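Cow rumen GH26 endo-mannanase (Metagenome, PDB 6UEH) probably hydrolyses internal beta-1,4-mannosidic linkages in mannans such as galactomannan, as an endo-acting glycoside hydrolase of family 26. Local coordinates at residues Leu296-Pro310 with Leu348-Asn362. Residues are numbered along the deposited sequence; the frame is centred on the assembly and turned at random.
Sequences LQRLQDEKVPLIFRP and LTNEYDLHNLIWEQN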
loop_
_atom_site.group_PDB
_atom_site.type_symbol
_atom_site.label_atom_id
_atom_site.label_comp_id
_atom_site.label_asym_id
_atom_site.label_seq_id
_atom_site.Cartn_x
_atom_site.Cartn_y
_atom_site.Cartn_z
ATOM N N LEU A 296 3.714 -15.269 -20.333
ATOM C CA LEU A 296 2.355 -15.027 -19.859
ATOM C C LEU A 296 1.329 -15.762 -20.715
ATOM O O LEU A 296 0.274 -16.165 -20.222
ATOM C CB LEU A 296 2.052 -13.527 -19.845
ATOM C CG LEU A 296 2.911 -12.722 -18.866
ATOM C CD1 LEU A 296 2.550 -11.241 -18.911
ATOM C CD2 LEU A 296 2.761 -13.279 -17.455
ATOM N N GLN A 297 1.649 -15.934 -21.994
ATOM C CA GLN A 297 0.779 -16.655 -22.916
ATOM C C GLN A 297 0.707 -18.131 -22.547
ATOM O O GLN A 297 -0.353 -18.750 -22.639
ATOM C CB GLN A 297 1.265 -16.494 -24.358
ATOM C CG GLN A 297 0.401 -17.216 -25.382
ATOM C CD GLN A 297 -1.001 -16.646 -25.468
ATOM O OE1 GLN A 297 -1.180 -15.437 -25.625
ATOM N NE2 GLN A 297 -2.007 -17.513 -25.361
ATOM N N ARG A 298 1.841 -18.692 -22.134
ATOM C CA ARG A 298 1.887 -20.078 -21.676
ATOM C C ARG A 298 0.935 -20.266 -20.492
ATOM O O ARG A 298 0.202 -21.254 -20.421
ATOM C CB ARG A 298 3.312 -20.474 -21.284
ATOM C CG ARG A 298 4.330 -20.410 -22.415
ATOM C CD ARG A 298 5.729 -20.691 -21.888
ATOM N NE ARG A 298 5.845 -22.055 -21.378
ATOM C CZ ARG A 298 6.754 -22.444 -20.493
ATOM N NH1 ARG A 298 7.618 -21.568 -20.006
ATOM N NH2 ARG A 298 6.798 -23.706 -20.089
ATOM N N LEU A 299 0.946 -19.301 -19.575
ATOM C CA LEU A 299 0.027 -19.312 -18.441
ATOM C C LEU A 299 -1.414 -19.256 -18.928
ATOM O O LEU A 299 -2.255 -20.026 -18.472
ATOM C CB LEU A 299 0.308 -18.143 -17.492
ATOM C CG LEU A 299 1.647 -18.165 -16.755
ATOM C CD1 LEU A 299 1.738 -16.995 -15.782
ATOM C CD2 LEU A 299 1.836 -19.486 -16.031
ATOM N N GLN A 300 -1.694 -18.349 -19.860
ATOM C CA GLN A 300 -3.047 -18.220 -20.396
ATOM C C GLN A 300 -3.472 -19.499 -21.113
ATOM O O GLN A 300 -4.621 -19.932 -20.992
ATOM C CB GLN A 300 -3.152 -17.019 -21.342
ATOM C CG GLN A 300 -4.552 -16.827 -21.922
ATOM C CD GLN A 300 -4.785 -15.428 -22.474
ATOM O OE1 GLN A 300 -5.206 -14.526 -21.749
ATOM N NE2 GLN A 300 -4.520 -15.246 -23.764
ATOM N N ASP A 301 -2.540 -20.106 -21.843
ATOM C CA ASP A 301 -2.797 -21.373 -22.524
ATOM C C ASP A 301 -3.240 -22.459 -21.551
ATOM O O ASP A 301 -4.113 -23.267 -21.865
ATOM C CB ASP A 301 -1.552 -21.850 -23.279
ATOM C CG ASP A 301 -1.294 -21.060 -24.545
ATOM O OD1 ASP A 301 -2.244 -20.446 -25.073
ATOM O OD2 ASP A 301 -0.139 -21.069 -25.022
ATOM N N GLU A 302 -2.626 -22.478 -20.373
ATOM C CA GLU A 302 -2.935 -23.484 -19.365
ATOM C C GLU A 302 -3.964 -22.967 -18.360
ATOM O O GLU A 302 -4.126 -23.536 -17.279
ATOM C CB GLU A 302 -1.660 -23.921 -18.639
ATOM C CG GLU A 302 -0.538 -24.386 -19.567
ATOM C CD GLU A 302 -0.813 -25.733 -20.215
ATOM O OE1 GLU A 302 -1.737 -26.442 -19.762
ATOM O OE2 GLU A 302 -0.094 -26.087 -21.177
ATOM N N LYS A 303 -4.647 -21.886 -18.733
ATOM C CA LYS A 303 -5.734 -21.309 -17.939
ATOM C C LYS A 303 -5.292 -20.926 -16.530
ATOM O O LYS A 303 -5.991 -21.199 -15.551
ATOM C CB LYS A 303 -6.918 -22.280 -17.869
ATOM C CG LYS A 303 -7.527 -22.598 -19.224
ATOM C CD LYS A 303 -8.740 -23.504 -19.092
ATOM C CE LYS A 303 -9.394 -23.735 -20.445
ATOM N NZ LYS A 303 -9.792 -22.446 -21.085
ATOM N N VAL A 304 -4.131 -20.288 -16.437
ATOM C CA VAL A 304 -3.600 -19.845 -15.155
ATOM C C VAL A 304 -3.688 -18.330 -15.022
ATOM O O VAL A 304 -3.057 -17.598 -15.785
ATOM C CB VAL A 304 -2.134 -20.277 -14.963
ATOM C CG1 VAL A 304 -1.588 -19.716 -13.661
ATOM C CG2 VAL A 304 -2.018 -21.794 -14.985
ATOM N N PRO A 305 -4.486 -17.859 -14.053
ATOM C CA PRO A 305 -4.591 -16.431 -13.745
ATOM C C PRO A 305 -3.394 -15.972 -12.920
ATOM O O PRO A 305 -2.776 -16.790 -12.237
ATOM C CB PRO A 305 -5.885 -16.344 -12.938
ATOM C CG PRO A 305 -5.956 -17.661 -12.242
ATOM C CD PRO A 305 -5.378 -18.670 -13.207
ATOM N N LEU A 306 -3.079 -14.683 -12.983
ATOM C CA LEU A 306 -1.904 -14.152 -12.303
ATOM C C LEU A 306 -2.144 -12.737 -11.782
ATOM O O LEU A 306 -2.610 -11.869 -12.516
ATOM C CB LEU A 306 -0.697 -14.159 -13.251
ATOM C CG LEU A 306 0.635 -13.623 -12.725
ATOM C CD1 LEU A 306 1.205 -14.553 -11.659
ATOM C CD2 LEU A 306 1.623 -13.428 -13.868
ATOM N N ILE A 307 -1.828 -12.506 -10.512
ATOM C CA ILE A 307 -1.785 -11.143 -9.995
ATOM C C ILE A 307 -0.476 -10.520 -10.471
ATOM O O ILE A 307 0.578 -10.716 -9.864
ATOM C CB ILE A 307 -1.883 -11.096 -8.459
ATOM C CG1 ILE A 307 -3.150 -11.817 -7.989
ATOM C CG2 ILE A 307 -1.868 -9.651 -7.966
ATOM C CD1 ILE A 307 -3.245 -11.989 -6.489
ATOM N N PHE A 308 -0.552 -9.788 -11.576
ATOM C CA PHE A 308 0.632 -9.269 -12.248
ATOM C C PHE A 308 0.966 -7.865 -11.752
ATOM O O PHE A 308 0.150 -6.945 -11.863
ATOM C CB PHE A 308 0.411 -9.275 -13.765
ATOM C CG PHE A 308 1.639 -8.949 -14.564
ATOM C CD1 PHE A 308 2.864 -9.506 -14.236
ATOM C CD2 PHE A 308 1.564 -8.102 -15.659
ATOM C CE1 PHE A 308 3.997 -9.210 -14.978
ATOM C CE2 PHE A 308 2.693 -7.804 -16.403
ATOM C CZ PHE A 308 3.908 -8.359 -16.061
ATOM N N ARG A 309 2.169 -7.711 -11.201
ATOM C CA ARG A 309 2.595 -6.444 -10.614
ATOM C C ARG A 309 3.848 -5.901 -11.310
ATOM O O ARG A 309 4.938 -5.896 -10.738
ATOM C CB ARG A 309 2.845 -6.624 -9.110
ATOM C CG ARG A 309 3.052 -5.332 -8.330
ATOM C CD ARG A 309 3.089 -5.605 -6.830
ATOM N NE ARG A 309 4.120 -6.575 -6.469
ATOM C CZ ARG A 309 5.283 -6.254 -5.909
ATOM N NH1 ARG A 309 5.562 -4.985 -5.632
ATOM N NH2 ARG A 309 6.163 -7.203 -5.613
ATOM N N PRO A 310 3.694 -5.443 -12.562
ATOM C CA PRO A 310 4.843 -4.896 -13.283
ATOM C C PRO A 310 5.108 -3.462 -12.856
ATOM O O PRO A 310 4.259 -2.885 -12.176
ATOM C CB PRO A 310 4.390 -4.958 -14.739
ATOM C CG PRO A 310 2.919 -4.686 -14.650
ATOM C CD PRO A 310 2.452 -5.319 -13.349
ATOM N N LEU A 348 0.034 -5.688 -23.917
ATOM C CA LEU A 348 -0.243 -7.054 -23.477
ATOM C C LEU A 348 -1.675 -7.489 -23.783
ATOM O O LEU A 348 -1.903 -8.621 -24.213
ATOM C CB LEU A 348 0.031 -7.207 -21.977
ATOM C CG LEU A 348 1.492 -7.149 -21.515
ATOM C CD1 LEU A 348 1.618 -7.619 -20.071
ATOM C CD2 LEU A 348 2.395 -7.972 -22.429
ATOM N N THR A 349 -2.637 -6.595 -23.565
ATOM C CA THR A 349 -4.044 -6.956 -23.729
ATOM C C THR A 349 -4.495 -6.926 -25.186
ATOM O O THR A 349 -5.288 -7.766 -25.607
ATOM C CB THR A 349 -4.976 -6.032 -22.906
ATOM O OG1 THR A 349 -4.830 -4.673 -23.341
ATOM C CG2 THR A 349 -4.658 -6.134 -21.420
ATOM N N ASN A 350 -3.996 -5.968 -25.957
ATOM C CA ASN A 350 -4.436 -5.824 -27.340
ATOM C C ASN A 350 -3.554 -6.577 -28.332
ATOM O O ASN A 350 -4.033 -7.449 -29.055
ATOM C CB ASN A 350 -4.502 -4.345 -27.726
ATOM C CG ASN A 350 -5.559 -3.590 -26.945
ATOM O OD1 ASN A 350 -6.659 -4.095 -26.725
ATOM N ND2 ASN A 350 -5.231 -2.375 -26.519
ATOM N N GLU A 351 -2.270 -6.242 -28.363
ATOM C CA GLU A 351 -1.361 -6.830 -29.340
ATOM C C GLU A 351 -1.066 -8.301 -29.043
ATOM O O GLU A 351 -0.960 -9.114 -29.961
ATOM C CB GLU A 351 -0.057 -6.030 -29.398
ATOM C CG GLU A 351 0.939 -6.539 -30.425
ATOM C CD GLU A 351 1.878 -5.452 -30.913
ATOM O OE1 GLU A 351 1.393 -4.499 -31.562
ATOM O OE2 GLU A 351 3.095 -5.548 -30.645
ATOM N N TYR A 352 -0.946 -8.646 -27.764
ATOM C CA TYR A 352 -0.616 -10.017 -27.385
ATOM C C TYR A 352 -1.829 -10.800 -26.886
ATOM O O TYR A 352 -1.713 -11.979 -26.550
ATOM C CB TYR A 352 0.489 -10.022 -26.331
ATOM C CG TYR A 352 1.837 -9.634 -26.892
ATOM C CD1 TYR A 352 2.593 -10.543 -27.620
ATOM C CD2 TYR A 352 2.348 -8.355 -26.710
ATOM C CE1 TYR A 352 3.825 -10.194 -28.146
ATOM C CE2 TYR A 352 3.580 -7.996 -27.232
ATOM C CZ TYR A 352 4.313 -8.919 -27.948
ATOM O OH TYR A 352 5.540 -8.569 -28.468
ATOM N N ASP A 353 -2.981 -10.135 -26.845
ATOM C CA ASP A 353 -4.258 -10.769 -26.514
ATOM C C ASP A 353 -4.216 -11.515 -25.177
ATOM O O ASP A 353 -4.790 -12.595 -25.034
ATOM C CB ASP A 353 -4.677 -11.725 -27.638
ATOM C CG ASP A 353 -6.176 -11.972 -27.671
ATOM O OD1 ASP A 353 -6.937 -11.093 -27.212
ATOM O OD2 ASP A 353 -6.593 -13.042 -28.165
ATOM N N LEU A 354 -3.534 -10.927 -24.201
ATOM C CA LEU A 354 -3.450 -11.505 -22.864
ATOM C C LEU A 354 -4.518 -10.909 -21.949
ATOM O O LEU A 354 -4.611 -9.693 -21.800
ATOM C CB LEU A 354 -2.055 -11.282 -22.280
ATOM C CG LEU A 354 -0.931 -12.057 -22.970
ATOM C CD1 LEU A 354 0.431 -11.498 -22.596
ATOM C CD2 LEU A 354 -1.020 -13.529 -22.603
ATOM N N HIS A 355 -5.324 -11.769 -21.336
ATOM C CA HIS A 355 -6.449 -11.302 -20.532
ATOM C C HIS A 355 -6.571 -12.059 -19.214
ATOM O O HIS A 355 -7.581 -11.950 -18.519
ATOM C CB HIS A 355 -7.749 -11.427 -21.328
ATOM C CG HIS A 355 -7.685 -10.796 -22.684
ATOM N ND1 HIS A 355 -7.691 -9.431 -22.870
ATOM C CD2 HIS A 355 -7.600 -11.343 -23.920
ATOM C CE1 HIS A 355 -7.619 -9.164 -24.162
ATOM N NE2 HIS A 355 -7.561 -10.308 -24.822
ATOM N N ASN A 356 -5.534 -12.817 -18.874
ATOM C CA ASN A 356 -5.531 -13.633 -17.665
ATOM C C ASN A 356 -4.871 -12.924 -16.489
ATOM O O ASN A 356 -4.522 -13.556 -15.494
ATOM C CB ASN A 356 -4.816 -14.959 -17.929
ATOM C CG ASN A 356 -3.372 -14.762 -18.366
ATOM O OD1 ASN A 356 -3.049 -13.794 -19.055
ATOM N ND2 ASN A 356 -2.499 -15.680 -17.963
ATOM N N LEU A 357 -4.706 -11.612 -16.607
ATOM C CA LEU A 357 -3.926 -10.853 -15.640
ATOM C C LEU A 357 -4.785 -9.985 -14.732
ATOM O O LEU A 357 -5.735 -9.343 -15.179
ATOM C CB LEU A 357 -2.908 -9.970 -16.364
ATOM C CG LEU A 357 -2.016 -10.666 -17.392
ATOM C CD1 LEU A 357 -1.107 -9.656 -18.080
ATOM C CD2 LEU A 357 -1.202 -11.776 -16.732
ATOM N N ILE A 358 -4.437 -9.983 -13.450
ATOM C CA ILE A 358 -4.998 -9.037 -12.497
ATOM C C ILE A 358 -3.944 -7.968 -12.240
ATOM O O ILE A 358 -2.940 -8.221 -11.575
ATOM C CB ILE A 358 -5.409 -9.718 -11.177
ATOM C CG1 ILE A 358 -6.456 -10.803 -11.448
ATOM C CG2 ILE A 358 -5.945 -8.691 -10.189
ATOM C CD1 ILE A 358 -6.949 -11.505 -10.203
ATOM N N TRP A 359 -4.166 -6.780 -12.790
ATOM C CA TRP A 359 -3.146 -5.739 -12.788
ATOM C C TRP A 359 -3.042 -5.035 -11.438
ATOM O O TRP A 359 -3.938 -4.287 -11.042
ATOM C CB TRP A 359 -3.435 -4.721 -13.895
ATOM C CG TRP A 359 -3.349 -5.303 -15.274
ATOM C CD1 TRP A 359 -4.301 -6.043 -15.918
ATOM C CD2 TRP A 359 -2.246 -5.193 -16.181
ATOM N NE1 TRP A 359 -3.857 -6.400 -17.170
ATOM C CE2 TRP A 359 -2.598 -5.890 -17.355
ATOM C CE3 TRP A 359 -0.995 -4.571 -16.115
ATOM C CZ2 TRP A 359 -1.745 -5.982 -18.452
ATOM C CZ3 TRP A 359 -0.150 -4.665 -17.204
ATOM C CH2 TRP A 359 -0.529 -5.365 -18.357
ATOM N N GLU A 360 -1.939 -5.279 -10.736
ATOM C CA GLU A 360 -1.693 -4.635 -9.451
ATOM C C GLU A 360 -0.628 -3.557 -9.583
ATOM O O GLU A 360 0.498 -3.827 -10.007
ATOM C CB GLU A 360 -1.267 -5.657 -8.393
ATOM C CG GLU A 360 -1.007 -5.040 -7.025
ATOM C CD GLU A 360 -0.785 -6.076 -5.941
ATOM O OE1 GLU A 360 -0.280 -7.174 -6.255
ATOM O OE2 GLU A 360 -1.122 -5.794 -4.773
ATOM N N GLN A 361 -0.992 -2.333 -9.221
ATOM C CA GLN A 361 -0.058 -1.221 -9.281
ATOM C C GLN A 361 0.296 -0.743 -7.879
ATOM O O GLN A 361 -0.586 -0.545 -7.040
ATOM C CB GLN A 361 -0.643 -0.070 -10.101
ATOM C CG GLN A 361 0.304 1.108 -10.267
ATOM C CD GLN A 361 -0.248 2.171 -11.193
ATOM O OE1 GLN A 361 -1.333 2.711 -10.965
ATOM N NE2 GLN A 361 0.493 2.470 -12.255
ATOM N N ASN A 362 1.589 -0.571 -7.627
ATOM C CA ASN A 362 2.038 -0.013 -6.362
ATOM C C ASN A 362 1.700 1.468 -6.264
ATOM O O ASN A 362 1.746 2.196 -7.254
ATOM C CB ASN A 362 3.548 -0.211 -6.181
ATOM C CG ASN A 362 3.896 -1.540 -5.530
ATOM O OD1 ASN A 362 4.585 -2.368 -6.120
ATOM N ND2 ASN A 362 3.433 -1.739 -4.305
HETATM O O HOH W 1 -3.435 -14.784 -26.809
HETATM O O HOH W 2 0.451 -13.754 -26.667
HETATM O O HOH W 3 3.075 -2.257 -9.783
#
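Two adjacent parallel strands of the GH26 TIM barrel, 306-309 and 357-362, pair here, and the ends of the helices preceding them meet alongside. L306 N donates to N356 O, I358 N to L306 O (2.8 Å), F308 N to I358 O and E360 N to F308 O, the F308 N bond being the most bent of the four. Where helix 280-301 nears its end, Q300 bonds the backbone of the 353-355 turn with both ends of its amide: OE1 accepts from H355 N at 2.8 Å, in the carbonyl plane, while NE2 gives an almost straight bond to D353 O (3.0 Å, 176°). With an alanine in place of Q300, H355 N and D353 O would lose these two bonds and the turn would probably be freer to shift. N356, its CG between backbone N and carbonyl carbon (chi1 60°), directs ND2 to V304 O at 3.0 Å, tying the loops before the two strands together. On the face shared by L306, F308, L357 and W359, the F308 ring turns its edge to the indole face of W359, planes 69° apart, and its CE2 touches L348 CD1 at 3.8 Å. At the strand ends R309 NH1 donates a hydrogen bond to a lone pair of N362 OD1, in that carbonyl's plane (2.8 Å); the same guanidinium forms salt bridges with D386 and E428. L292 of helix 280-301 packs against F308, I358 touches L157 and Q158 of helix 152-164 on the other sheet face, and strands 234-238 and 382-387 flank the pair.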